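Local coordinates for prenyltransference for protein (Lavandula lanata, PDB 5HC8) that joins two dimethylallyl diphosphate units head-to-middle into lavandulyl diphosphate, as a prenyltransferase related to the undecaprenyl diphosphate synthases, at residues R24-A27 and K28-V32; M75-D78 and F79-I83; E85-L88 and R89-K93; L191-A194 and A195-R199; E225-L228 and L229-L232. All coordinates share one frame; numbering follows the deposited sequence.

Interaction 1 of 5, residues R24-A27 and K28-V32; sequences RKWA and KSRGV. With PIS (trihydrogen thiodiphosphate), chain C.
Trp26 and Arg30, one helical turn apart, cross at a slant: Arg30 CD makes a CH-pi contact over the six-membered ring of Trp26, 4.2 Å from its centroid, and the guanidinium plane lies 29° from the indole plane. Trp26 has its indole trans to the amide nitrogen (chi1 -176°), which lays it along the helix toward this partner, while its NE1 bonds Asp222. Apolar contact continues at the helix end, where Val32 CG1 meets Trp26 CZ3 at 3.9 Å and also touches Ala27 CB. Cut back to alanine, position 26 would lose the indole, and the Arg30 chain would probably lie without its aromatic floor and Asp222 without its N-H donor. Among the backbone bonds, Val32 N to Ala27 O at 3.1 Å closes a Schellman motif, with Gly31 at positive phi. At the other end, the thiodiphosphate is gripped by helix N-H groups: Lys25 N gives O3 a straight bond of 2.8 Å, and Arg24 N reaches O1. Arg24 NE adds a weak bond to O5, its NH2 pairing with Glu76. Helix 23-30 thus carries the diphosphate at its start, while Trp26 touches Thr40 of helix 34-54 and the loop residues Leu219 and Pro221.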
loop_
_atom_site.group_PDB
_atom_site.type_symbol
_atom_site.label_atom_id
_atom_site.label_comp_id
_atom_site.label_asym_id
_atom_site.label_seq_id
_atom_site.Cartn_x
_atom_site.Cartn_y
_atom_site.Cartn_z
ATOM N N ARG A 24 8.197 22.278 2.201
ATOM C CA ARG A 24 7.623 23.595 1.937
ATOM C C ARG A 24 6.798 24.148 3.111
ATOM O O ARG A 24 6.919 25.321 3.444
ATOM C CB ARG A 24 6.815 23.516 0.651
ATOM C CG ARG A 24 5.873 24.712 0.348
ATOM C CD ARG A 24 5.095 24.476 -0.947
ATOM N NE ARG A 24 5.515 23.188 -1.536
ATOM C CZ ARG A 24 6.493 22.990 -2.425
ATOM N NH1 ARG A 24 7.169 24.022 -2.952
ATOM N NH2 ARG A 24 6.752 21.738 -2.811
ATOM N N LYS A 25 5.972 23.333 3.750
ATOM C CA LYS A 25 5.287 23.736 4.993
ATOM C C LYS A 25 6.287 24.254 6.022
ATOM O O LYS A 25 6.071 25.284 6.663
ATOM C CB LYS A 25 4.474 22.589 5.612
ATOM C CG LYS A 25 3.281 22.113 4.766
ATOM C CD LYS A 25 2.562 20.921 5.392
ATOM C CE LYS A 25 1.438 20.367 4.497
ATOM N NZ LYS A 25 1.160 18.906 4.762
ATOM N N TRP A 26 7.403 23.550 6.165
ATOM C CA TRP A 26 8.439 23.938 7.106
ATOM C C TRP A 26 9.038 25.286 6.692
ATOM O O TRP A 26 9.242 26.139 7.516
ATOM C CB TRP A 26 9.549 22.897 7.124
ATOM C CG TRP A 26 10.647 23.156 8.150
ATOM C CD1 TRP A 26 10.650 22.771 9.430
ATOM C CD2 TRP A 26 11.882 23.857 7.936
ATOM N NE1 TRP A 26 11.800 23.139 10.053
ATOM C CE2 TRP A 26 12.591 23.812 9.162
ATOM C CE3 TRP A 26 12.479 24.478 6.823
ATOM C CZ2 TRP A 26 13.854 24.372 9.319
ATOM C CZ3 TRP A 26 13.770 25.018 6.976
ATOM C CH2 TRP A 26 14.441 24.949 8.220
ATOM N N ALA A 27 9.351 25.425 5.416
ATOM C CA ALA A 27 9.898 26.705 4.952
ATOM C C ALA A 27 8.905 27.835 5.232
ATOM O O ALA A 27 9.259 28.827 5.863
ATOM C CB ALA A 27 10.220 26.632 3.493
ATOM N N LYS A 28 7.656 27.629 4.854
ATOM C CA LYS A 28 6.604 28.601 5.054
ATOM C C LYS A 28 6.564 28.998 6.510
ATOM O O LYS A 28 6.634 30.150 6.863
ATOM C CB LYS A 28 5.251 28.029 4.621
ATOM C CG LYS A 28 4.417 28.959 3.763
ATOM C CD LYS A 28 4.197 30.351 4.384
ATOM C CE LYS A 28 3.396 30.335 5.689
ATOM N NZ LYS A 28 2.008 29.847 5.487
ATOM N N SER A 29 6.446 27.998 7.357
ATOM C CA SER A 29 6.494 28.148 8.777
ATOM C C SER A 29 7.671 29.019 9.279
ATOM O O SER A 29 7.492 29.823 10.182
ATOM C CB SER A 29 6.571 26.746 9.374
ATOM O OG SER A 29 6.717 26.785 10.762
ATOM N N ARG A 30 8.863 28.873 8.718
ATOM C CA ARG A 30 10.009 29.590 9.246
ATOM C C ARG A 30 10.397 30.849 8.488
ATOM O O ARG A 30 11.440 31.413 8.776
ATOM C CB ARG A 30 11.197 28.671 9.244
ATOM C CG ARG A 30 10.930 27.420 10.035
ATOM C CD ARG A 30 12.087 27.223 10.938
ATOM N NE ARG A 30 12.005 26.110 11.864
ATOM C CZ ARG A 30 12.965 25.874 12.750
ATOM N NH1 ARG A 30 14.026 26.678 12.807
ATOM N NH2 ARG A 30 12.881 24.843 13.579
ATOM N N GLY A 31 9.586 31.238 7.504
ATOM C CA GLY A 31 9.836 32.386 6.637
ATOM C C GLY A 31 11.057 32.233 5.772
ATOM O O GLY A 31 11.825 33.132 5.667
ATOM N N VAL A 32 11.237 31.108 5.115
ATOM C CA VAL A 32 12.474 30.830 4.476
ATOM C C VAL A 32 12.178 30.198 3.125
ATOM O O VAL A 32 11.022 29.942 2.813
ATOM C CB VAL A 32 13.312 30.004 5.448
ATOM C CG1 VAL A 32 13.198 28.478 5.193
ATOM C CG2 VAL A 32 14.735 30.467 5.437
HETATM P P1 PIS C . 5.403 19.957 1.245
HETATM O O1 PIS C . 6.797 19.878 0.452
HETATM P P2 PIS C . 7.639 18.610 -0.010
HETATM S S1 PIS C . 6.482 17.651 -0.687
HETATM O O2 PIS C . 4.820 18.572 1.600
HETATM O O3 PIS C . 5.612 20.805 2.498
HETATM O O4 PIS C . 8.176 18.046 1.259
HETATM O O5 PIS C . 4.422 20.584 0.203
HETATM O O6 PIS C . 8.701 19.168 -1.072
#

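Interaction 2 of 5, residues M75-D78 and F79-I83; sequences MEVD and FLMRI
Val77 and Met81 meet one turn apart on the same side of helix 74-89, a regular alpha-helix of the cis-prenyltransferase (undecaprenyl diphosphate synthase-like) fold, a parallel sheet flanked by helices. Their side chains run side by side and point the same way, touching through Val77 CG1 and Met81 CE at 3.9 Å. Met81 reaches back because its chain folds about the CB-CG bond (chi2 -54°); CG itself sits 3.3 Å from Val77 O, and the methyl beyond the sulfur then meets the valine branch. Leu80 likewise lays CG against the backbone, 3.4 Å from Glu76 O. Four i to i+4 bonds hold these residues in place, among them Leu80 N to Glu76 O, nearly straight at 174°, and Met81 N to Val77 O. Further out, Phe70, Leu113, Pro114 and helix 115-128, through Tyr116 and Leu117, pack on Met81, whereas Leu80 faces His38 of helix 34-54 and touches the bound 2-methylbuta-1,3-diene. One stretch of helix therefore turns one flank to the apolar interior and another to the ligand pocket. Glu76, next to the pocket, forms a salt bridge to Arg72 through OE2, the same oxygen that takes Arg24; both arginines bond the thiodiphosphate, so it probably helps position them as a second-shell carboxylate. On the solvent side the turn is completed by Arg82 N, which donates to Asp78 O at 3.0 Å.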
loop_
_atom_site.group_PDB
_atom_site.type_symbol
_atom_site.label_atom_id
_atom_site.label_comp_id
_atom_site.label_asym_id
_atom_site.label_seq_id
_atom_site.Cartn_x
_atom_site.Cartn_y
_atom_site.Cartn_z
ATOM N N MET A 75 12.582 24.764 -11.766
ATOM C CA MET A 75 13.682 25.164 -10.928
ATOM C C MET A 75 13.717 24.376 -9.590
ATOM O O MET A 75 14.798 24.086 -9.098
ATOM C CB MET A 75 13.699 26.655 -10.712
ATOM C CG MET A 75 12.503 27.204 -9.995
ATOM S SD MET A 75 13.126 28.196 -8.631
ATOM C CE MET A 75 13.246 26.904 -7.414
ATOM N N GLU A 76 12.551 24.048 -9.043
ATOM C CA GLU A 76 12.471 23.248 -7.795
ATOM C C GLU A 76 13.103 21.871 -8.030
ATOM O O GLU A 76 13.910 21.411 -7.219
ATOM C CB GLU A 76 11.035 23.086 -7.353
ATOM C CG GLU A 76 10.957 22.276 -6.053
ATOM C CD GLU A 76 9.625 22.354 -5.391
ATOM O OE1 GLU A 76 8.946 23.350 -5.661
ATOM O OE2 GLU A 76 9.267 21.462 -4.554
ATOM N N VAL A 77 12.681 21.220 -9.100
ATOM C CA VAL A 77 13.207 19.931 -9.434
ATOM C C VAL A 77 14.749 19.998 -9.656
ATOM O O VAL A 77 15.499 19.089 -9.234
ATOM C CB VAL A 77 12.476 19.334 -10.672
ATOM C CG1 VAL A 77 13.178 18.097 -11.172
ATOM C CG2 VAL A 77 11.005 19.073 -10.398
ATOM N N ASP A 78 15.255 21.056 -10.300
ATOM C CA ASP A 78 16.682 21.123 -10.625
ATOM C C ASP A 78 17.483 21.356 -9.373
ATOM O O ASP A 78 18.539 20.750 -9.178
ATOM C CB ASP A 78 17.040 22.187 -11.712
ATOM C CG ASP A 78 16.382 21.900 -13.085
ATOM O OD1 ASP A 78 15.915 20.755 -13.387
ATOM O OD2 ASP A 78 16.293 22.857 -13.884
ATOM N N PHE A 79 16.949 22.156 -8.471
ATOM C CA PHE A 79 17.612 22.313 -7.200
ATOM C C PHE A 79 17.689 21.001 -6.394
ATOM O O PHE A 79 18.712 20.669 -5.824
ATOM C CB PHE A 79 16.890 23.343 -6.368
ATOM C CG PHE A 79 17.648 23.727 -5.146
ATOM C CD1 PHE A 79 18.777 24.516 -5.246
ATOM C CD2 PHE A 79 17.275 23.255 -3.889
ATOM C CE1 PHE A 79 19.504 24.877 -4.115
ATOM C CE2 PHE A 79 18.001 23.619 -2.752
ATOM C CZ PHE A 79 19.124 24.433 -2.869
ATOM N N LEU A 80 16.582 20.271 -6.323
ATOM C CA LEU A 80 16.618 18.927 -5.721
ATOM C C LEU A 80 17.709 18.057 -6.342
ATOM O O LEU A 80 18.432 17.404 -5.647
ATOM C CB LEU A 80 15.232 18.250 -5.871
ATOM C CG LEU A 80 14.143 18.834 -4.957
ATOM C CD1 LEU A 80 12.786 18.217 -5.274
ATOM C CD2 LEU A 80 14.495 18.634 -3.485
ATOM N N MET A 81 17.776 17.998 -7.667
ATOM C CA MET A 81 18.765 17.159 -8.309
ATOM C C MET A 81 20.167 17.558 -7.868
ATOM O O MET A 81 21.031 16.722 -7.675
ATOM C CB MET A 81 18.703 17.286 -9.843
ATOM C CG MET A 81 17.441 16.844 -10.580
ATOM S SD MET A 81 16.952 15.186 -10.197
ATOM C CE MET A 81 15.580 15.041 -11.338
ATOM N N ARG A 82 20.418 18.854 -7.756
ATOM C CA ARG A 82 21.768 19.346 -7.418
ATOM C C ARG A 82 22.131 19.004 -5.950
ATOM O O ARG A 82 23.228 18.583 -5.635
ATOM C CB ARG A 82 21.791 20.876 -7.682
ATOM C CG ARG A 82 22.995 21.433 -8.392
ATOM C CD ARG A 82 22.942 21.256 -9.906
ATOM N NE ARG A 82 24.161 20.552 -10.336
ATOM C CZ ARG A 82 24.655 20.496 -11.578
ATOM N NH1 ARG A 82 24.069 21.132 -12.592
ATOM N NH2 ARG A 82 25.764 19.788 -11.805
ATOM N N ILE A 83 21.161 19.157 -5.060
ATOM C CA ILE A 83 21.326 18.829 -3.684
ATOM C C ILE A 83 21.616 17.367 -3.531
ATOM O O ILE A 83 22.428 16.997 -2.665
ATOM C CB ILE A 83 20.050 19.096 -2.923
ATOM C CG1 ILE A 83 19.899 20.571 -2.675
ATOM C CG2 ILE A 83 20.116 18.440 -1.574
ATOM C CD1 ILE A 83 18.597 20.836 -1.931
#

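Interaction 3 of 5, residues E85-L88 and R89-K93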
loop_
_atom_site.group_PDB
_atom_site.type_symbol
_atom_site.label_atom_id
_atom_site.label_comp_id
_atom_site.label_asym_id
_atom_site.label_seq_id
_atom_site.Cartn_x
_atom_site.Cartn_y
_atom_site.Cartn_z
ATOM N N GLU A 85 23.076 15.439 -5.791
ATOM C CA GLU A 85 24.437 15.210 -6.261
ATOM C C GLU A 85 25.430 15.526 -5.160
ATOM O O GLU A 85 26.361 14.797 -4.879
ATOM C CB GLU A 85 24.733 16.121 -7.442
ATOM C CG GLU A 85 26.172 15.939 -7.938
ATOM C CD GLU A 85 26.538 16.896 -9.071
ATOM O OE1 GLU A 85 27.307 16.502 -9.962
ATOM O OE2 GLU A 85 26.021 18.011 -9.085
ATOM N N ASP A 86 25.238 16.664 -4.558
ATOM C CA ASP A 86 26.078 17.071 -3.468
ATOM C C ASP A 86 26.017 16.062 -2.325
ATOM O O ASP A 86 27.057 15.773 -1.706
ATOM C CB ASP A 86 25.640 18.466 -3.024
ATOM C CG ASP A 86 26.358 18.949 -1.798
ATOM O OD1 ASP A 86 27.590 19.106 -1.863
ATOM O OD2 ASP A 86 25.691 19.198 -0.770
ATOM N N PHE A 87 24.814 15.526 -2.011
ATOM C CA PHE A 87 24.681 14.574 -0.890
ATOM C C PHE A 87 25.509 13.299 -1.138
ATOM O O PHE A 87 26.212 12.805 -0.244
ATOM C CB PHE A 87 23.179 14.248 -0.619
ATOM C CG PHE A 87 22.963 12.992 0.203
ATOM C CD1 PHE A 87 23.087 13.012 1.594
ATOM C CD2 PHE A 87 22.629 11.808 -0.418
ATOM C CE1 PHE A 87 22.884 11.869 2.352
ATOM C CE2 PHE A 87 22.424 10.642 0.327
ATOM C CZ PHE A 87 22.557 10.670 1.704
ATOM N N LEU A 88 25.419 12.807 -2.359
ATOM C CA LEU A 88 26.094 11.629 -2.862
ATOM C C LEU A 88 27.612 11.855 -2.971
ATOM O O LEU A 88 28.432 10.937 -2.747
ATOM C CB LEU A 88 25.536 11.256 -4.273
ATOM C CG LEU A 88 24.102 10.723 -4.332
ATOM C CD1 LEU A 88 23.643 10.459 -5.769
ATOM C CD2 LEU A 88 23.969 9.436 -3.532
ATOM N N ARG A 89 27.972 13.084 -3.311
ATOM C CA ARG A 89 29.377 13.438 -3.407
ATOM C C ARG A 89 30.113 13.626 -2.058
ATOM O O ARG A 89 31.250 13.191 -1.948
ATOM C CB ARG A 89 29.564 14.591 -4.410
ATOM C CG ARG A 89 29.507 14.019 -5.807
ATOM C CD ARG A 89 29.669 15.026 -6.930
ATOM N NE ARG A 89 30.724 14.652 -7.873
ATOM C CZ ARG A 89 30.828 13.501 -8.566
ATOM N NH1 ARG A 89 29.929 12.531 -8.461
ATOM N NH2 ARG A 89 31.872 13.306 -9.382
ATOM N N SER A 90 29.469 14.203 -1.046
ATOM C CA SER A 90 30.072 14.372 0.252
ATOM C C SER A 90 29.617 13.316 1.273
ATOM O O SER A 90 30.356 12.403 1.609
ATOM C CB SER A 90 29.764 15.762 0.793
ATOM O OG SER A 90 28.370 15.941 0.829
ATOM N N ASP A 91 28.388 13.490 1.763
ATOM C CA ASP A 91 27.838 12.689 2.862
ATOM C C ASP A 91 27.907 11.216 2.561
ATOM O O ASP A 91 28.348 10.435 3.389
ATOM C CB ASP A 91 26.391 13.099 3.125
ATOM C CG ASP A 91 26.285 14.491 3.643
ATOM O OD1 ASP A 91 27.361 15.101 3.886
ATOM O OD2 ASP A 91 25.151 14.977 3.854
ATOM N N VAL A 92 27.482 10.810 1.380
ATOM C CA VAL A 92 27.490 9.402 1.104
ATOM C C VAL A 92 28.897 8.849 0.960
ATOM O O VAL A 92 29.165 7.713 1.389
ATOM C CB VAL A 92 26.678 9.024 -0.138
ATOM C CG1 VAL A 92 26.899 7.576 -0.495
ATOM C CG2 VAL A 92 25.216 9.251 0.146
ATOM N N LYS A 93 29.778 9.639 0.358
ATOM C CA LYS A 93 31.189 9.224 0.256
ATOM C C LYS A 93 31.750 9.000 1.692
ATOM O O LYS A 93 32.389 7.974 1.972
ATOM C CB LYS A 93 31.989 10.278 -0.530
ATOM C CG LYS A 93 33.497 10.238 -0.289
ATOM C CD LYS A 93 34.220 11.304 -1.102
ATOM C CE LYS A 93 35.693 10.939 -1.297
ATOM N NZ LYS A 93 36.560 12.147 -1.271
#
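Phe87 and Asp91 cross at about a right angle, the carboxylate plane standing perpendicular to the phenyl ring and Asp91 OD2 lying near the ring plane at its edge, 3.6 Å from Phe87 CD1. A chi1 of 162° swings the Phe87 ring to the far side of CB from its amide nitrogen and directs it along the helix to this neighbour, while Trp45 meets it edge-to-face. Val92 CG2 lies 3.9 Å from Leu88 CD2, the two side chains running side by side in the same direction. Leu88 and Val92 both pack on Phe104 of strand 103-107, and Phe87 turns to Val42 and Ile49 of helix 34-54. On the flank next to helix 115-128, Glu85 and Arg89 cross at a slant, with Glu85 CG touching Arg89 CD at 3.8 Å. Their carboxylate and guanidinium planes are 49° apart, and Glu85 OE1 stays 4.4 Å from Arg89 NE, well out of the guanidinium plane; Glu85 OE2 pairs with Arg82.

The backbone breaks step between helices 74-89 and 91-97. Asp86 O accepts both Ser90 N and Ser90 OG, the latter at 2.9 Å, and the two donors arrive from opposite faces of the carbonyl plane. Phe87 O then takes Val92 N at 2.9 Å, an i to i+5 bond lying in the carbonyl plane. The chemistry implies a helix break fixed by a doubly gripped carbonyl and packed by Leu88 and Val92; the slip to i to i+5 goes with Leu88 O left buried without a partner, and Glu85 and Arg89 add probably no more than a mild electrostatic attraction.

Interaction 4 of 5, residues L191-A194 and A195-R199; sequences LIRA and AGEQR. With ISY (3-methylbut-3-enylsulfanyl(phosphonooxy)phosphinic acid), chain F.
Beyond strand 190-193 the chain turns through Ala195 and Gly196, both at positive phi, to bring Glu197 and Arg199 back alongside the Arg193 side chain. Arg193 runs extended from CG to NE (chi2 170°, chi3 179°), which carries its guanidinium past the turn to the diphosphate of the bound thio analogue. There NH2 bonds O4 at 3.0 Å, with the oxygen at the guanidinium edge, and also pairs with Asp21. NH1 donates to Arg199 O at 2.8 Å from above that carbonyl's plane, and to Ser201. NE is satisfied by a water that also bridges Ala194 O and Glu197 N. A second water ties Arg193 O to Glu197 O.

Arg199 grips the same phosphate: NE donates to O5 at 3.0 Å and NH2 to O4 at 2.8 Å. Glu197 CB lies against the faces of both guanidinium groups; Glu197 OE2 forms a salt bridge to Arg199 NH1, which Glu212 of the second subunit also engages, while OE1 pairs with Lys25. A leucine in place of Arg193 would probably leave O4 with less positive charge around it and Arg199 O without its donor, setting the loop freer to move. One arginine on strand 190-193 and one in the following loop thus build one of the two diphosphate sites of this cis-prenyltransferase fold, to which Ser201, Asn69 and, from the second subunit, Gly243 contribute.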
loop_
_atom_site.group_PDB
_atom_site.type_symbol
_atom_site.label_atom_id
_atom_site.label_comp_id
_atom_site.label_asym_id
_atom_site.label_seq_id
_atom_site.Cartn_x
_atom_site.Cartn_y
_atom_site.Cartn_z
ATOM N N LEU A 191 7.509 1.472 7.791
ATOM C CA LEU A 191 7.472 2.556 6.824
ATOM C C LEU A 191 7.147 3.764 7.666
ATOM O O LEU A 191 6.130 3.792 8.348
ATOM C CB LEU A 191 6.380 2.356 5.790
ATOM C CG LEU A 191 6.152 3.562 4.855
ATOM C CD1 LEU A 191 7.331 3.717 3.949
ATOM C CD2 LEU A 191 4.935 3.229 3.984
ATOM N N ILE A 192 8.016 4.750 7.569
ATOM C CA ILE A 192 7.851 5.997 8.248
ATOM C C ILE A 192 7.460 7.104 7.257
ATOM O O ILE A 192 8.137 7.324 6.294
ATOM C CB ILE A 192 9.163 6.393 8.924
ATOM C CG1 ILE A 192 9.554 5.365 9.997
ATOM C CG2 ILE A 192 9.037 7.743 9.581
ATOM C CD1 ILE A 192 10.997 5.569 10.540
ATOM N N ARG A 193 6.446 7.879 7.600
ATOM C CA ARG A 193 6.148 9.063 6.821
ATOM C C ARG A 193 6.010 10.280 7.684
ATOM O O ARG A 193 5.200 10.318 8.573
ATOM C CB ARG A 193 4.897 8.892 5.950
ATOM C CG ARG A 193 4.552 10.144 5.136
ATOM C CD ARG A 193 3.465 9.913 4.093
ATOM N NE ARG A 193 3.239 11.188 3.446
ATOM C CZ ARG A 193 2.920 11.353 2.167
ATOM N NH1 ARG A 193 2.670 10.332 1.356
ATOM N NH2 ARG A 193 2.811 12.571 1.694
ATOM N N ALA A 194 6.850 11.266 7.364
ATOM C CA ALA A 194 6.907 12.527 8.035
ATOM C C ALA A 194 5.846 13.451 7.489
ATOM O O ALA A 194 5.334 13.252 6.388
ATOM C CB ALA A 194 8.251 13.156 7.816
ATOM N N ALA A 195 5.488 14.438 8.316
ATOM C CA ALA A 195 4.653 15.587 7.925
ATOM C C ALA A 195 3.108 15.370 7.988
ATOM O O ALA A 195 2.347 16.194 7.511
ATOM C CB ALA A 195 5.088 16.156 6.542
ATOM N N GLY A 196 2.656 14.257 8.484
ATOM C CA GLY A 196 1.293 14.175 8.976
ATOM C C GLY A 196 0.315 13.542 7.966
ATOM O O GLY A 196 -0.789 13.208 8.367
ATOM N N GLU A 197 0.671 13.449 6.672
ATOM C CA GLU A 197 -0.242 12.869 5.664
ATOM C C GLU A 197 -0.222 11.361 5.832
ATOM O O GLU A 197 0.857 10.757 6.115
ATOM C CB GLU A 197 0.087 13.254 4.224
ATOM C CG GLU A 197 0.288 14.762 4.010
ATOM C CD GLU A 197 -0.980 15.597 4.169
ATOM O OE1 GLU A 197 -0.813 16.830 4.297
ATOM O OE2 GLU A 197 -2.120 15.090 4.193
ATOM N N GLN A 198 -1.379 10.743 5.588
ATOM C CA GLN A 198 -1.542 9.311 5.746
ATOM C C GLN A 198 -1.926 8.696 4.381
ATOM O O GLN A 198 -3.100 8.516 4.079
ATOM C CB GLN A 198 -2.603 9.049 6.814
ATOM C CG GLN A 198 -2.158 9.487 8.198
ATOM C CD GLN A 198 -3.353 9.480 9.158
ATOM O OE1 GLN A 198 -4.181 10.440 9.217
ATOM N NE2 GLN A 198 -3.524 8.423 9.786
ATOM N N ARG A 199 -0.889 8.427 3.598
ATOM C CA ARG A 199 -1.036 7.944 2.229
ATOM C C ARG A 199 0.393 7.598 1.771
ATOM O O ARG A 199 1.369 8.027 2.379
ATOM C CB ARG A 199 -1.696 8.972 1.278
ATOM C CG ARG A 199 -1.000 10.315 1.189
ATOM C CD ARG A 199 -1.582 11.193 0.098
ATOM N NE ARG A 199 -0.965 12.540 0.111
ATOM C CZ ARG A 199 -1.455 13.624 0.696
ATOM N NH1 ARG A 199 -2.622 13.611 1.309
ATOM N NH2 ARG A 199 -0.742 14.760 0.632
HETATM P P1 ISY F . 1.747 14.069 -1.982
HETATM O O2 ISY F . 3.255 13.815 -2.619
HETATM P P3 ISY F . 4.646 14.357 -2.111
HETATM O O4 ISY F . 1.822 14.387 -0.437
HETATM O O5 ISY F . 0.751 12.909 -2.272
HETATM O O6 ISY F . 1.237 15.301 -2.717
HETATM O O7 ISY F . 4.507 15.718 -1.531
HETATM O O8 ISY F . 5.716 14.155 -3.281
HETATM S S9 ISY F . 5.121 13.097 -0.453
HETATM C C10 ISY F . 5.817 11.698 -1.299
HETATM C C11 ISY F . 7.271 11.815 -0.918
HETATM C C12 ISY F . 8.367 11.702 -1.939
HETATM C C13 ISY F . 9.752 11.807 -1.492
HETATM C C14 ISY F . 8.077 11.687 -3.394
HETATM O O HOH W 1 3.173 13.674 5.055
HETATM O O HOH W 2 2.448 11.302 8.362
#

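Interaction 5 of 5, residues E225-L228 and L229-L232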
loop_
_atom_site.group_PDB
_atom_site.type_symbol
_atom_site.label_atom_id
_atom_site.label_comp_id
_atom_site.label_asym_id
_atom_site.label_seq_id
_atom_site.Cartn_x
_atom_site.Cartn_y
_atom_site.Cartn_z
ATOM N N GLU A 225 17.445 11.950 14.556
ATOM C CA GLU A 225 17.695 10.635 15.106
ATOM C C GLU A 225 16.633 10.210 16.147
ATOM O O GLU A 225 16.276 9.013 16.211
ATOM C CB GLU A 225 19.068 10.519 15.689
ATOM C CG GLU A 225 20.162 10.788 14.687
ATOM C CD GLU A 225 21.551 10.605 15.301
ATOM O OE1 GLU A 225 22.334 11.539 15.141
ATOM O OE2 GLU A 225 21.851 9.537 15.885
ATOM N N ALA A 226 16.188 11.138 17.000
ATOM C CA ALA A 226 15.178 10.780 18.037
ATOM C C ALA A 226 13.844 10.309 17.357
ATOM O O ALA A 226 13.136 9.484 17.905
ATOM C CB ALA A 226 14.890 11.932 19.003
ATOM N N ASP A 227 13.519 10.871 16.192
ATOM C CA ASP A 227 12.267 10.527 15.481
ATOM C C ASP A 227 12.324 9.143 14.873
ATOM O O ASP A 227 11.303 8.456 14.854
ATOM C CB ASP A 227 11.916 11.641 14.462
ATOM C CG ASP A 227 11.895 13.016 15.128
ATOM O OD1 ASP A 227 10.994 13.206 15.934
ATOM O OD2 ASP A 227 12.791 13.872 14.937
ATOM N N LEU A 228 13.497 8.719 14.453
ATOM C CA LEU A 228 13.764 7.326 14.078
ATOM C C LEU A 228 13.574 6.405 15.268
ATOM O O LEU A 228 12.934 5.369 15.179
ATOM C CB LEU A 228 15.127 7.161 13.418
ATOM C CG LEU A 228 15.448 5.723 13.040
ATOM C CD1 LEU A 228 14.390 5.165 12.066
ATOM C CD2 LEU A 228 16.853 5.504 12.469
ATOM N N LEU A 229 14.139 6.790 16.407
ATOM C CA LEU A 229 13.965 6.049 17.615
ATOM C C LEU A 229 12.528 5.930 18.059
ATOM O O LEU A 229 12.098 4.881 18.522
ATOM C CB LEU A 229 14.783 6.748 18.724
ATOM C CG LEU A 229 16.183 6.287 19.057
ATOM C CD1 LEU A 229 16.896 5.212 18.246
ATOM C CD2 LEU A 229 17.108 7.432 19.435
ATOM N N ASP A 230 11.771 6.991 17.884
ATOM C CA ASP A 230 10.386 6.971 18.251
ATOM C C ASP A 230 9.604 5.954 17.369
ATOM O O ASP A 230 8.735 5.187 17.887
ATOM C CB ASP A 230 9.795 8.343 18.112
ATOM C CG ASP A 230 10.168 9.254 19.245
ATOM O OD1 ASP A 230 10.653 8.779 20.281
ATOM O OD2 ASP A 230 9.949 10.457 19.101
ATOM N N ALA A 231 9.911 5.957 16.064
ATOM C CA ALA A 231 9.261 5.020 15.111
ATOM C C ALA A 231 9.645 3.612 15.453
ATOM O O ALA A 231 8.764 2.726 15.466
ATOM C CB ALA A 231 9.651 5.386 13.688
ATOM N N LEU A 232 10.928 3.393 15.813
ATOM C CA LEU A 232 11.350 2.056 16.213
ATOM C C LEU A 232 10.661 1.532 17.506
ATOM O O LEU A 232 10.363 0.351 17.604
ATOM C CB LEU A 232 12.835 1.955 16.381
ATOM C CG LEU A 232 13.731 1.576 15.219
ATOM C CD1 LEU A 232 13.065 1.373 13.899
ATOM C CD2 LEU A 232 14.822 2.618 15.055
HETATM O O HOH W 3 9.038 11.617 16.844
#
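Leu228 meets Leu232 one helical turn on, and its side chain can be followed outward. CB lies 3.2 Å from Leu229 N, the next residue's amide. CG, turned away from its own amide N (chi1 179°), touches Leu232 CD2 at 3.8 Å, and CD1 reaches the same methyl at 4.0 Å. The two leucines thus approach at a slant, with the Leu232 methyl set against the branch point of Leu228; Leu232 is modelled nearly eclipsed about CB-CG, which leaves the fine placing of that methyl doubtful. Beneath them the backbone is knit by i to i+4 bonds, including Leu232 N to Leu228 O at 2.9 Å.

On another side of the helix, Asp227 and Asp230 bring like charges within 4.3 Å between OD1 and OD2. One water donates to both, 2.7 Å from each oxygen, and probably eases the repulsion, as does Lys218, which pairs with Asp227 OD1. Asp227 OD2 accepts from Gly224 N, just ahead of the helix.

Leu228 and Ala231 pack on Ile192 of strand 190-193, Leu232 on Leu190, and Leu228 also meets Arg51 and Ala52 of helix 34-54. The arrangement is that of an amphipathic helix laid against the parallel sheet of an alpha/beta fold.

How the interactions relate
Interactions 1, 2 and 4 border the diphosphate region. Interaction 1 joins both others: Arg24 NH2 pairs with Glu76 OE2 of interaction 2 at 3.1 Å, and Lys25 NZ with Glu197 OE1 of interaction 4 at 2.9 Å, although their centres each lie about 18 Å from that of interaction 1. Interaction 1 holds the thiodiphosphate, interaction 4 the second ligand's phosphate, and interaction 2 the hydrocarbon through Leu80. Interaction 3 continues helix 74-89 beyond interaction 2, its Phe87 side chain about 11 Å from the bound diene. Interaction 5 backs interaction 4, Ala231 CB touching Ile192 CD1 at 3.4 Å.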